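Local coordinates for putative hydrolase (Chloroflexus aurantiacus J-10-fl, PDB 3CMN), which is a putative hydrolase, probably a metal-dependent peptidase of the zincin-like metallopeptidase family, at residues Gly154-Val159 against His184-Ala189; Ala49-Leu54 against Phe177-Thr182; Leu17-Gln22 against Ser119-Gly124; Gln25-Leu30 against Gly129-Leu134. All coordinates share one frame; numbering follows the deposited sequence.

Contact 1 (Gly154-Val159 against His184-Ala189); sequences GSLYFV and HEMTHA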
loop_
_atom_site.group_PDB
_atom_site.type_symbol
_atom_site.label_atom_id
_atom_site.label_comp_id
_atom_site.label_asym_id
_atom_site.label_seq_id
_atom_site.Cartn_x
_atom_site.Cartn_y
_atom_site.Cartn_z
ATOM N N GLY A 154 9.357 -10.299 -6.674
ATOM C CA GLY A 154 9.465 -10.930 -7.978
ATOM C C GLY A 154 8.220 -10.891 -8.847
ATOM O O GLY A 154 8.251 -11.332 -9.996
ATOM N N SER A 155 7.121 -10.369 -8.318
ATOM C CA SER A 155 5.888 -10.320 -9.092
ATOM C C SER A 155 4.935 -9.244 -8.613
ATOM O O SER A 155 5.104 -8.700 -7.535
ATOM C CB SER A 155 5.182 -11.672 -9.010
ATOM O OG SER A 155 4.801 -11.942 -7.673
ATOM N N LEU A 156 3.937 -8.934 -9.435
ATOM C CA LEU A 156 2.921 -7.949 -9.082
ATOM C C LEU A 156 1.596 -8.429 -9.646
ATOM O O LEU A 156 1.563 -9.092 -10.682
ATOM C CB LEU A 156 3.259 -6.575 -9.674
ATOM C CG LEU A 156 4.374 -5.763 -9.008
ATOM C CD1 LEU A 156 4.651 -4.513 -9.825
ATOM C CD2 LEU A 156 3.959 -5.370 -7.591
ATOM N N TYR A 157 0.504 -8.124 -8.950
ATOM C CA TYR A 157 -0.820 -8.504 -9.442
ATOM C C TYR A 157 -1.684 -7.269 -9.533
ATOM O O TYR A 157 -1.444 -6.276 -8.852
ATOM C CB TYR A 157 -1.492 -9.579 -8.559
ATOM C CG TYR A 157 -1.838 -9.175 -7.130
ATOM C CD1 TYR A 157 -2.870 -8.265 -6.863
ATOM C CD2 TYR A 157 -1.154 -9.738 -6.042
ATOM C CE1 TYR A 157 -3.213 -7.923 -5.546
ATOM C CE2 TYR A 157 -1.494 -9.405 -4.717
ATOM C CZ TYR A 157 -2.519 -8.497 -4.478
ATOM O OH TYR A 157 -2.836 -8.136 -3.182
ATOM N N PHE A 158 -2.678 -7.336 -10.402
ATOM C CA PHE A 158 -3.598 -6.237 -10.617
ATOM C C PHE A 158 -4.990 -6.836 -10.642
ATOM O O PHE A 158 -5.219 -7.828 -11.321
ATOM C CB PHE A 158 -3.292 -5.552 -11.961
ATOM C CG PHE A 158 -1.856 -5.095 -12.096
ATOM C CD1 PHE A 158 -0.854 -5.986 -12.454
ATOM C CD2 PHE A 158 -1.502 -3.774 -11.818
ATOM C CE1 PHE A 158 0.486 -5.572 -12.530
ATOM C CE2 PHE A 158 -0.171 -3.347 -11.888
ATOM C CZ PHE A 158 0.826 -4.251 -12.246
ATOM N N VAL A 159 -5.892 -6.278 -9.860
ATOM C CA VAL A 159 -7.273 -6.741 -9.922
ATOM C C VAL A 159 -8.050 -5.986 -10.995
ATOM O O VAL A 159 -8.791 -5.070 -10.696
ATOM C CB VAL A 159 -7.976 -6.599 -8.560
ATOM C CG1 VAL A 159 -9.272 -7.395 -8.544
ATOM C CG2 VAL A 159 -7.054 -7.045 -7.436
ATOM N N HIS A 184 2.449 3.300 -9.699
ATOM C CA HIS A 184 2.146 3.392 -8.291
ATOM C C HIS A 184 2.531 2.058 -7.612
ATOM O O HIS A 184 3.147 2.031 -6.554
ATOM C CB HIS A 184 0.658 3.695 -8.159
ATOM C CG HIS A 184 0.184 3.810 -6.751
ATOM N ND1 HIS A 184 -0.775 2.970 -6.224
ATOM C CD2 HIS A 184 0.524 4.666 -5.761
ATOM C CE1 HIS A 184 -1.005 3.307 -4.969
ATOM N NE2 HIS A 184 -0.232 4.332 -4.662
ATOM N N GLU A 185 2.196 0.961 -8.268
ATOM C CA GLU A 185 2.474 -0.383 -7.778
ATOM C C GLU A 185 3.979 -0.655 -7.642
ATOM O O GLU A 185 4.449 -1.177 -6.621
ATOM C CB GLU A 185 1.887 -1.400 -8.759
ATOM C CG GLU A 185 1.401 -2.673 -8.153
ATOM C CD GLU A 185 -0.021 -2.550 -7.667
ATOM O OE1 GLU A 185 -0.248 -1.797 -6.691
ATOM O OE2 GLU A 185 -0.906 -3.203 -8.271
ATOM N N MET A 186 4.724 -0.332 -8.695
ATOM C CA MET A 186 6.153 -0.560 -8.703
ATOM C C MET A 186 6.836 0.326 -7.678
ATOM O O MET A 186 7.803 -0.087 -7.036
ATOM C CB MET A 186 6.730 -0.307 -10.100
ATOM C CG MET A 186 8.204 -0.670 -10.255
ATOM S SD MET A 186 8.486 -2.427 -10.288
ATOM C CE MET A 186 8.702 -2.708 -8.627
ATOM N N THR A 187 6.328 1.538 -7.513
ATOM C CA THR A 187 6.917 2.439 -6.542
ATOM C C THR A 187 6.885 1.791 -5.162
ATOM O O THR A 187 7.915 1.696 -4.488
ATOM C CB THR A 187 6.194 3.809 -6.521
ATOM O OG1 THR A 187 6.348 4.438 -7.797
ATOM C CG2 THR A 187 6.804 4.722 -5.469
ATOM N N HIS A 188 5.714 1.308 -4.763
ATOM C CA HIS A 188 5.582 0.668 -3.465
ATOM C C HIS A 188 6.382 -0.621 -3.320
ATOM O O HIS A 188 6.786 -0.985 -2.218
ATOM C CB HIS A 188 4.109 0.437 -3.147
ATOM C CG HIS A 188 3.363 1.706 -2.900
ATOM N ND1 HIS A 188 2.435 1.843 -1.888
ATOM C CD2 HIS A 188 3.459 2.920 -3.490
ATOM C CE1 HIS A 188 1.999 3.093 -1.863
ATOM N NE2 HIS A 188 2.606 3.765 -2.825
ATOM N N ALA A 189 6.627 -1.303 -4.432
ATOM C CA ALA A 189 7.406 -2.530 -4.389
ATOM C C ALA A 189 8.833 -2.151 -4.007
ATOM O O ALA A 189 9.503 -2.853 -3.237
ATOM C CB ALA A 189 7.384 -3.210 -5.735
#
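Leu-156 and Glu-185 run past each other in opposite directions, and this overlap carries the apolar half of the contact. Both leucine methyls face the glutamate methylene CG. Leu-156 CD2 is the nearer, 3.8 Å from Glu-185 CG. The leucine CG stands anti to its own carbonyl carbon (chi1 -75°), and this sends the methyl fork toward the helix. The other methyl, CD1 of Leu-156, lies 4.4 Å from SD of Met-186. CD2 of Leu-156 is a looser 4.5 Å from CB of Ala-189.

The strand 155-158 pairs in parallel with strand 73-76, and it lies beside helix 174-193. That helix carries the sequence pattern HExxH, the usual zinc-binding motif of zincins. Glu-185 would be the glutamate of that motif, with His-184 and His-188 on one face of the helix. No metal is bound to the histidines here. Neither histidine touches the strand, and the side chain of His-188 instead meets Glu-265 of helix 248-279.

Glu-185 bends at chi2 (86°), which turns its carboxylate away from the leucine toward Tyr-157 and Phe-158. OE2 of Glu-185 comes 3.2 Å from the carbonyl O of Tyr-157. Both are acceptors, so this is closeness without a bond. The same oxygen of Glu-185 receives a weak hydrogen bond from Gln-141 N. Glu-185 OE2 also lies 3.6 Å from CD2 of Phe-158. The Glu-185 carboxylate is inclined 37° to the Phe-158 ring, and the oxygen approaches the ring obliquely. The Phe-158 ring also stacks with Tyr-48 of helix 41-63.

Contact 2 (Ala49-Leu54 against Phe177-Thr182); sequences ARMVAL and FRLWIT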
loop_
_atom_site.group_PDB
_atom_site.type_symbol
_atom_site.label_atom_id
_atom_site.label_comp_id
_atom_site.label_asym_id
_atom_site.label_seq_id
_atom_site.Cartn_x
_atom_site.Cartn_y
_atom_site.Cartn_z
ATOM N N ALA A 49 2.481 -6.462 -18.415
ATOM C CA ALA A 49 3.837 -6.984 -18.544
ATOM C C ALA A 49 4.771 -5.917 -19.092
ATOM O O ALA A 49 5.865 -5.706 -18.561
ATOM C CB ALA A 49 3.853 -8.204 -19.452
ATOM N N ARG A 50 4.347 -5.238 -20.154
ATOM C CA ARG A 50 5.195 -4.212 -20.730
ATOM C C ARG A 50 5.223 -2.952 -19.875
ATOM O O ARG A 50 6.232 -2.257 -19.840
ATOM C CB ARG A 50 4.761 -3.878 -22.160
ATOM C CG ARG A 50 3.427 -3.172 -22.258
ATOM C CD ARG A 50 3.287 -2.447 -23.582
ATOM N NE ARG A 50 2.373 -1.327 -23.429
ATOM C CZ ARG A 50 1.071 -1.398 -23.655
ATOM N NH1 ARG A 50 0.532 -2.534 -24.067
ATOM N NH2 ARG A 50 0.298 -0.351 -23.416
ATOM N N MET A 51 4.130 -2.638 -19.181
ATOM C CA MET A 51 4.134 -1.444 -18.336
ATOM C C MET A 51 5.098 -1.612 -17.141
ATOM O O MET A 51 5.650 -0.627 -16.652
ATOM C CB MET A 51 2.718 -1.103 -17.830
ATOM C CG MET A 51 1.685 -0.805 -18.921
ATOM S SD MET A 51 0.146 -0.229 -18.248
ATOM C CE MET A 51 -0.527 0.678 -19.650
ATOM N N VAL A 52 5.295 -2.846 -16.669
ATOM C CA VAL A 52 6.219 -3.082 -15.560
ATOM C C VAL A 52 7.662 -3.120 -16.091
ATOM O O VAL A 52 8.587 -2.686 -15.407
ATOM C CB VAL A 52 5.942 -4.424 -14.784
ATOM C CG1 VAL A 52 4.531 -4.455 -14.223
ATOM C CG2 VAL A 52 6.181 -5.609 -15.672
ATOM N N ALA A 53 7.846 -3.629 -17.311
ATOM C CA ALA A 53 9.177 -3.705 -17.923
ATOM C C ALA A 53 9.758 -2.307 -18.057
ATOM O O ALA A 53 10.961 -2.096 -17.917
ATOM C CB ALA A 53 9.094 -4.358 -19.291
ATOM N N LEU A 54 8.878 -1.353 -18.324
ATOM C CA LEU A 54 9.254 0.037 -18.464
ATOM C C LEU A 54 9.442 0.661 -17.077
ATOM O O LEU A 54 10.457 1.313 -16.781
ATOM C CB LEU A 54 8.137 0.784 -19.186
ATOM C CG LEU A 54 8.358 2.292 -19.316
ATOM C CD1 LEU A 54 9.301 2.513 -20.473
ATOM C CD2 LEU A 54 7.039 3.039 -19.550
ATOM N N PHE A 177 -4.479 5.355 -17.155
ATOM C CA PHE A 177 -4.799 4.945 -15.799
ATOM C C PHE A 177 -4.058 3.674 -15.386
ATOM O O PHE A 177 -3.558 3.577 -14.270
ATOM C CB PHE A 177 -6.296 4.738 -15.635
ATOM C CG PHE A 177 -6.700 4.396 -14.235
ATOM C CD1 PHE A 177 -6.242 5.157 -13.154
ATOM C CD2 PHE A 177 -7.544 3.324 -13.990
ATOM C CE1 PHE A 177 -6.620 4.852 -11.844
ATOM C CE2 PHE A 177 -7.932 3.005 -12.689
ATOM C CZ PHE A 177 -7.466 3.776 -11.611
ATOM N N ARG A 178 -3.971 2.702 -16.287
ATOM C CA ARG A 178 -3.283 1.465 -15.961
ATOM C C ARG A 178 -1.770 1.626 -15.866
ATOM O O ARG A 178 -1.109 0.853 -15.180
ATOM C CB ARG A 178 -3.672 0.368 -16.956
ATOM C CG ARG A 178 -5.080 -0.117 -16.714
ATOM C CD ARG A 178 -5.504 -1.129 -17.733
ATOM N NE ARG A 178 -6.870 -1.571 -17.482
ATOM C CZ ARG A 178 -7.944 -0.811 -17.639
ATOM N NH1 ARG A 178 -7.822 0.444 -18.054
ATOM N NH2 ARG A 178 -9.143 -1.312 -17.381
ATOM N N LEU A 179 -1.220 2.619 -16.556
ATOM C CA LEU A 179 0.210 2.870 -16.461
ATOM C C LEU A 179 0.408 3.590 -15.135
ATOM O O LEU A 179 1.397 3.380 -14.444
ATOM C CB LEU A 179 0.723 3.749 -17.608
ATOM C CG LEU A 179 2.201 4.164 -17.461
ATOM C CD1 LEU A 179 3.080 2.906 -17.395
ATOM C CD2 LEU A 179 2.625 5.063 -18.622
ATOM N N TRP A 180 -0.557 4.430 -14.786
ATOM C CA TRP A 180 -0.521 5.176 -13.541
ATOM C C TRP A 180 -0.496 4.170 -12.386
ATOM O O TRP A 180 0.284 4.304 -11.444
ATOM C CB TRP A 180 -1.759 6.067 -13.422
ATOM C CG TRP A 180 -1.828 6.839 -12.133
ATOM C CD1 TRP A 180 -1.242 8.042 -11.867
ATOM C CD2 TRP A 180 -2.499 6.446 -10.922
ATOM N NE1 TRP A 180 -1.507 8.425 -10.573
ATOM C CE2 TRP A 180 -2.275 7.465 -9.970
ATOM C CE3 TRP A 180 -3.266 5.331 -10.551
ATOM C CZ2 TRP A 180 -2.787 7.407 -8.666
ATOM C CZ3 TRP A 180 -3.777 5.273 -9.253
ATOM C CH2 TRP A 180 -3.533 6.307 -8.328
ATOM N N ILE A 181 -1.355 3.163 -12.483
ATOM C CA ILE A 181 -1.469 2.114 -11.481
ATOM C C ILE A 181 -0.217 1.264 -11.390
ATOM O O ILE A 181 0.227 0.907 -10.303
ATOM C CB ILE A 181 -2.689 1.219 -11.785
ATOM C CG1 ILE A 181 -3.954 1.952 -11.337
ATOM C CG2 ILE A 181 -2.564 -0.126 -11.086
ATOM C CD1 ILE A 181 -5.218 1.269 -11.736
ATOM N N THR A 182 0.351 0.936 -12.536
ATOM C CA THR A 182 1.559 0.138 -12.559
ATOM C C THR A 182 2.701 0.905 -11.895
ATOM O O THR A 182 3.459 0.346 -11.109
ATOM C CB THR A 182 1.931 -0.231 -14.003
ATOM O OG1 THR A 182 0.887 -1.043 -14.561
ATOM C CG2 THR A 182 3.250 -0.982 -14.045
#
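Met-51 supplies most of the apolar packing, reaching from helix 41-63 onto helix 174-193. Its CG is anti to the carbonyl carbon (chi1 -61°) and the chain beyond is extended, which carries the thioether across to Arg-178 and Leu-179. The methyl CE of Met-51 rests 3.9 Å from CB of Leu-179. CD1 of Leu-179 returns over the methionine, 4.0 Å from CB of Met-51. From the next residue, CG1 of Val-52 meets CG2 of Thr-182 at 3.7 Å, the two side chains crossing at about a right angle.

Other contacts set side chains against backbone. SD of Met-51 lies 3.5 Å from the carbonyl O of Arg-178. In the other direction, CG2 of Thr-182 packs 3.6 Å from the carbonyl O of Met-51. The two helix segments cross at -50°, consistent with ridges-into-grooves packing. The contact itself is buried, and helix 174-193 goes on from here into the HExxH pattern of the zincin-like family.

Between the two segments themselves the contact is packing; the polar bonds lie within 177-182 or beyond the segments. OG1 of Thr-182 donates to Arg-178 O at 2.8 Å, tilted 18° from the carbonyl plane. The backbone N of Thr-182 gives that oxygen a second bond. With an alanine at Thr-182, Arg-178 O would probably keep just the backbone donor of the two, and a gap would be likely to open beside Val-52 where CG2 now sits. The guanidinium group of Arg-178 points away from Met-51 and forms a salt bridge with Glu-160. Arg-50 forms a salt bridge with Glu-175, a second tie between the same two helices.

Contact 3 (Leu17-Gln22 against Ser119-Gly124); sequences LIDWEQ and SSKLLG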
loop_
_atom_site.group_PDB
_atom_site.type_symbol
_atom_site.label_atom_id
_atom_site.label_comp_id
_atom_site.label_asym_id
_atom_site.label_seq_id
_atom_site.Cartn_x
_atom_site.Cartn_y
_atom_site.Cartn_z
ATOM N N LEU A 17 -11.016 -19.118 17.839
ATOM C CA LEU A 17 -11.794 -17.868 18.092
ATOM C C LEU A 17 -12.635 -17.455 16.877
ATOM O O LEU A 17 -13.755 -16.940 17.016
ATOM C CB LEU A 17 -10.848 -16.720 18.445
ATOM C CG LEU A 17 -11.586 -15.405 18.695
ATOM C CD1 LEU A 17 -12.376 -15.528 19.986
ATOM C CD2 LEU A 17 -10.602 -14.251 18.791
ATOM N N ILE A 18 -12.087 -17.676 15.686
ATOM C CA ILE A 18 -12.776 -17.291 14.466
ATOM C C ILE A 18 -12.921 -18.461 13.524
ATOM O O ILE A 18 -11.974 -19.217 13.312
ATOM C CB ILE A 18 -12.006 -16.186 13.724
ATOM C CG1 ILE A 18 -11.780 -15.003 14.663
ATOM C CG2 ILE A 18 -12.772 -15.761 12.466
ATOM C CD1 ILE A 18 -10.793 -13.999 14.141
ATOM N N ASP A 19 -14.110 -18.615 12.961
ATOM C CA ASP A 19 -14.340 -19.685 12.005
ATOM C C ASP A 19 -13.960 -19.139 10.635
ATOM O O ASP A 19 -14.759 -18.463 9.976
ATOM C CB ASP A 19 -15.808 -20.095 12.003
ATOM C CG ASP A 19 -16.081 -21.227 11.045
ATOM O OD1 ASP A 19 -15.311 -21.382 10.078
ATOM O OD2 ASP A 19 -17.066 -21.949 11.247
ATOM N N TRP A 20 -12.735 -19.435 10.218
ATOM C CA TRP A 20 -12.230 -18.946 8.949
ATOM C C TRP A 20 -12.857 -19.528 7.694
ATOM O O TRP A 20 -12.686 -18.984 6.610
ATOM C CB TRP A 20 -10.712 -19.094 8.907
ATOM C CG TRP A 20 -10.062 -18.069 9.761
ATOM C CD1 TRP A 20 -9.497 -18.256 10.993
ATOM C CD2 TRP A 20 -10.000 -16.663 9.500
ATOM N NE1 TRP A 20 -9.094 -17.051 11.516
ATOM C CE2 TRP A 20 -9.392 -16.056 10.620
ATOM C CE3 TRP A 20 -10.404 -15.856 8.430
ATOM C CZ2 TRP A 20 -9.178 -14.678 10.701
ATOM C CZ3 TRP A 20 -10.191 -14.485 8.512
ATOM C CH2 TRP A 20 -9.584 -13.913 9.641
ATOM N N GLU A 21 -13.586 -20.623 7.821
ATOM C CA GLU A 21 -14.218 -21.180 6.642
ATOM C C GLU A 21 -15.569 -20.515 6.455
ATOM O O GLU A 21 -16.116 -20.481 5.357
ATOM C CB GLU A 21 -14.317 -22.697 6.755
ATOM C CG GLU A 21 -13.162 -23.362 5.996
ATOM C CD GLU A 21 -12.851 -24.771 6.457
ATOM O OE1 GLU A 21 -13.750 -25.640 6.404
ATOM O OE2 GLU A 21 -11.693 -25.006 6.868
ATOM N N GLN A 22 -16.102 -19.962 7.536
ATOM C CA GLN A 22 -17.355 -19.236 7.449
ATOM C C GLN A 22 -16.959 -17.889 6.853
ATOM O O GLN A 22 -17.662 -17.332 6.009
ATOM C CB GLN A 22 -17.971 -19.026 8.835
ATOM C CG GLN A 22 -19.071 -18.001 8.824
ATOM C CD GLN A 22 -20.195 -18.384 7.889
ATOM O OE1 GLN A 22 -20.940 -19.327 8.161
ATOM N NE2 GLN A 22 -20.320 -17.662 6.772
ATOM N N SER A 119 -20.888 -18.008 17.259
ATOM C CA SER A 119 -20.101 -16.844 17.665
ATOM C C SER A 119 -18.800 -16.754 16.884
ATOM O O SER A 119 -18.476 -15.709 16.334
ATOM C CB SER A 119 -19.785 -16.889 19.153
ATOM O OG SER A 119 -19.118 -15.695 19.525
ATOM N N SER A 120 -18.044 -17.844 16.858
ATOM C CA SER A 120 -16.807 -17.861 16.092
ATOM C C SER A 120 -17.276 -17.806 14.640
ATOM O O SER A 120 -16.540 -17.419 13.734
ATOM C CB SER A 120 -16.038 -19.152 16.349
ATOM O OG SER A 120 -16.774 -20.265 15.874
ATOM N N LYS A 121 -18.535 -18.190 14.457
ATOM C CA LYS A 121 -19.184 -18.202 13.157
ATOM C C LYS A 121 -19.621 -16.779 12.824
ATOM O O LYS A 121 -19.404 -16.287 11.709
ATOM C CB LYS A 121 -20.402 -19.126 13.212
ATOM C CG LYS A 121 -20.470 -20.173 12.114
ATOM C CD LYS A 121 -21.564 -21.189 12.403
ATOM C CE LYS A 121 -21.737 -22.172 11.257
ATOM N NZ LYS A 121 -20.473 -22.897 10.952
ATOM N N LEU A 122 -20.237 -16.133 13.812
ATOM C CA LEU A 122 -20.724 -14.764 13.671
ATOM C C LEU A 122 -19.551 -13.791 13.542
ATOM O O LEU A 122 -19.691 -12.697 12.991
ATOM C CB LEU A 122 -21.612 -14.396 14.862
ATOM C CG LEU A 122 -22.889 -15.234 14.965
ATOM C CD1 LEU A 122 -23.647 -14.929 16.262
ATOM C CD2 LEU A 122 -23.754 -14.950 13.766
ATOM N N LEU A 123 -18.395 -14.186 14.065
ATOM C CA LEU A 123 -17.203 -13.359 13.921
ATOM C C LEU A 123 -16.736 -13.546 12.477
ATOM O O LEU A 123 -16.429 -12.582 11.783
ATOM C CB LEU A 123 -16.093 -13.800 14.889
ATOM C CG LEU A 123 -16.190 -13.316 16.342
ATOM C CD1 LEU A 123 -15.000 -13.818 17.154
ATOM C CD2 LEU A 123 -16.242 -11.799 16.351
ATOM N N GLY A 124 -16.701 -14.802 12.037
ATOM C CA GLY A 124 -16.283 -15.113 10.681
ATOM C C GLY A 124 -17.127 -14.394 9.648
ATOM O O GLY A 124 -16.613 -13.923 8.636
#
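Asp-19 is the N-cap of helix 20-31, and it also ties this helix start to Ser-120 and Lys-121 at the start of helix 120-135. Its backbone N donates to Ser-120 O at 2.8 Å, nearly straight (159°) but from above the carbonyl plane. Gly-124 N reaches the same oxygen from the opposite face, within its own helix. With CG anti to the backbone N (chi1 -179°), the carboxylate of Asp-19 turns back over the helix end. OD1 accepts there from Glu-21 N and Gln-22 N.

The two helix starts thus sit side by side at the protein surface. OD2 of Asp-19 forms a long salt bridge with NZ of Lys-121, at 3.5 Å. An asparagine in place of Asp-19 would probably leave the Lys-121 ammonium without its counter-charge in this pair.

CG of Gln-22 packs on Lys-121 O at 3.4 Å. Gly-124 lets the backbones close up, since a CB there would clash with Asp-19 O. On the apolar side, CD1 of Leu-123 touches CG of Leu-17 at 4.1 Å and also CG1 of Ile-18. Leu-17 O lies 3.3 Å from CA of Ser-120, in a CA-H...O contact.

Contact 4 (Gln25-Leu30 against Gly129-Leu134); sequences QAALRL and GLLGYL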
loop_
_atom_site.group_PDB
_atom_site.type_symbol
_atom_site.label_atom_id
_atom_site.label_comp_id
_atom_site.label_asym_id
_atom_site.label_seq_id
_atom_site.Cartn_x
_atom_site.Cartn_y
_atom_site.Cartn_z
ATOM N N GLN A 25 -16.319 -18.163 3.052
ATOM C CA GLN A 25 -17.576 -18.182 2.312
ATOM C C GLN A 25 -18.233 -16.821 2.259
ATOM O O GLN A 25 -18.725 -16.400 1.215
ATOM C CB GLN A 25 -18.531 -19.186 2.935
ATOM C CG GLN A 25 -18.264 -20.575 2.448
ATOM C CD GLN A 25 -18.283 -20.651 0.926
ATOM O OE1 GLN A 25 -19.281 -20.306 0.286
ATOM N NE2 GLN A 25 -17.176 -21.102 0.340
ATOM N N ALA A 26 -18.233 -16.133 3.392
ATOM C CA ALA A 26 -18.816 -14.801 3.490
ATOM C C ALA A 26 -18.092 -13.835 2.551
ATOM O O ALA A 26 -18.725 -13.003 1.901
ATOM C CB ALA A 26 -18.722 -14.298 4.936
ATOM N N ALA A 27 -16.765 -13.937 2.506
ATOM C CA ALA A 27 -15.950 -13.080 1.652
ATOM C C ALA A 27 -16.236 -13.348 0.185
ATOM O O ALA A 27 -16.452 -12.423 -0.591
ATOM C CB ALA A 27 -14.463 -13.305 1.939
ATOM N N LEU A 28 -16.223 -14.621 -0.188
ATOM C CA LEU A 28 -16.491 -15.019 -1.567
ATOM C C LEU A 28 -17.832 -14.517 -2.080
ATOM O O LEU A 28 -17.946 -14.067 -3.223
ATOM C CB LEU A 28 -16.439 -16.542 -1.696
ATOM C CG LEU A 28 -15.020 -17.115 -1.670
ATOM C CD1 LEU A 28 -15.072 -18.645 -1.551
ATOM C CD2 LEU A 28 -14.302 -16.708 -2.961
ATOM N N ARG A 29 -18.843 -14.575 -1.219
ATOM C CA ARG A 29 -20.179 -14.144 -1.592
ATOM C C ARG A 29 -20.377 -12.646 -1.640
ATOM O O ARG A 29 -21.002 -12.144 -2.563
ATOM C CB ARG A 29 -21.206 -14.801 -0.674
ATOM C CG ARG A 29 -21.148 -16.296 -0.826
ATOM C CD ARG A 29 -22.469 -16.976 -0.675
ATOM N NE ARG A 29 -23.554 -16.392 -1.466
ATOM C CZ ARG A 29 -23.528 -16.175 -2.778
ATOM N NH1 ARG A 29 -22.454 -16.475 -3.505
ATOM N NH2 ARG A 29 -24.603 -15.676 -3.368
ATOM N N LEU A 30 -19.829 -11.924 -0.676
ATOM C CA LEU A 30 -19.977 -10.480 -0.677
ATOM C C LEU A 30 -19.126 -9.846 -1.786
ATOM O O LEU A 30 -19.434 -8.756 -2.271
ATOM C CB LEU A 30 -19.591 -9.920 0.694
ATOM C CG LEU A 30 -20.340 -8.659 1.145
ATOM C CD1 LEU A 30 -20.256 -8.528 2.652
ATOM C CD2 LEU A 30 -19.757 -7.429 0.466
ATOM N N GLY A 129 -17.147 -10.757 5.740
ATOM C CA GLY A 129 -17.942 -9.749 5.069
ATOM C C GLY A 129 -17.081 -8.560 4.719
ATOM O O GLY A 129 -17.103 -8.080 3.584
ATOM N N LEU A 130 -16.318 -8.083 5.699
ATOM C CA LEU A 130 -15.441 -6.942 5.482
ATOM C C LEU A 130 -14.412 -7.250 4.393
ATOM O O LEU A 130 -14.111 -6.405 3.559
ATOM C CB LEU A 130 -14.731 -6.551 6.782
ATOM C CG LEU A 130 -15.645 -5.973 7.874
ATOM C CD1 LEU A 130 -14.868 -5.827 9.169
ATOM C CD2 LEU A 130 -16.196 -4.623 7.427
ATOM N N LEU A 131 -13.890 -8.468 4.403
ATOM C CA LEU A 131 -12.913 -8.876 3.412
ATOM C C LEU A 131 -13.536 -8.957 2.007
ATOM O O LEU A 131 -12.908 -8.556 1.020
ATOM C CB LEU A 131 -12.317 -10.224 3.811
ATOM C CG LEU A 131 -11.274 -10.824 2.870
ATOM C CD1 LEU A 131 -10.046 -9.901 2.771
ATOM C CD2 LEU A 131 -10.886 -12.194 3.395
ATOM N N GLY A 132 -14.762 -9.470 1.922
ATOM C CA GLY A 132 -15.436 -9.563 0.638
ATOM C C GLY A 132 -15.662 -8.161 0.110
ATOM O O GLY A 132 -15.618 -7.905 -1.099
ATOM N N TYR A 133 -15.899 -7.236 1.032
ATOM C CA TYR A 133 -16.103 -5.857 0.656
ATOM C C TYR A 133 -14.801 -5.293 0.091
ATOM O O TYR A 133 -14.807 -4.593 -0.918
ATOM C CB TYR A 133 -16.532 -5.034 1.866
ATOM C CG TYR A 133 -16.723 -3.585 1.526
ATOM C CD1 TYR A 133 -17.817 -3.168 0.769
ATOM C CD2 TYR A 133 -15.779 -2.635 1.905
ATOM C CE1 TYR A 133 -17.962 -1.838 0.391
ATOM C CE2 TYR A 133 -15.910 -1.305 1.533
ATOM C CZ TYR A 133 -17.005 -0.911 0.774
ATOM O OH TYR A 133 -17.140 0.404 0.379
ATOM N N LEU A 134 -13.688 -5.589 0.761
ATOM C CA LEU A 134 -12.375 -5.132 0.320
ATOM C C LEU A 134 -12.085 -5.656 -1.083
ATOM O O LEU A 134 -11.510 -4.946 -1.899
ATOM C CB LEU A 134 -11.289 -5.609 1.289
ATOM C CG LEU A 134 -11.185 -4.856 2.621
ATOM C CD1 LEU A 134 -10.141 -5.530 3.495
ATOM C CD2 LEU A 134 -10.826 -3.375 2.382
#
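Ala-27 and Gly-132 mark the closest point of a tight helix-helix packing between helices 20-31 and 120-135. The axes of the two segments pass 6.9 Å apart and cross at -35°.

Backbone contact dominates the centre. The CA atoms of Ala-27 and Gly-132 are 3.7 Å apart. Ala-27 O lies 3.3 Å from Gly-132 CA. A CB on Gly-132 would clash with Ala-27 O and with Leu-30 CB, so such an approach depends on the missing side chain. Beside it, CB of Ala-26 packs against Gly-129 N.

Apolar side chains flank this centre. Leu-131 swings its CG away from the backbone N (chi1 179°), which lays CD2 of Leu-131 against Ala-27 CB at 4.0 Å. Leu-83 of helix 79-92 touches both residues, so that helix covers this flank. Leu-30 closes the other flank, which lies nearer the surface. The polar end of Tyr-133 turns away from Leu-30, and its OH is hydrogen-bonded to NH1 of Arg-137.

Leu-30 also meets polar backbone atoms with its two methyls. CD2 of Leu-30 lies 3.9 Å from Tyr-133 N, while CD1 presses on the carbonyl O of Gly-129 at 3.3 Å.

Overall arrangement
The contacts form two pairs. Contacts 1 and 2 share helix 174-193, with centres about 9 Å apart. The Phe-158 ring joins them, its CE2 lying 3.7 Å from Thr-182 OG1. The presumed active site, the HExxH pattern, lies in contact 1, and contact 2 packs the preceding turns of the same helix. Contacts 3 and 4 both join helices 20-31 and 120-135, at their starts and further along. Their centres are about 13 Å apart. Contact 4 comes nearer to contact 1, with nearest atoms about 7 Å apart and no touch. Contact 3 lies farther out, its centre about 31 Å from that of contact 1.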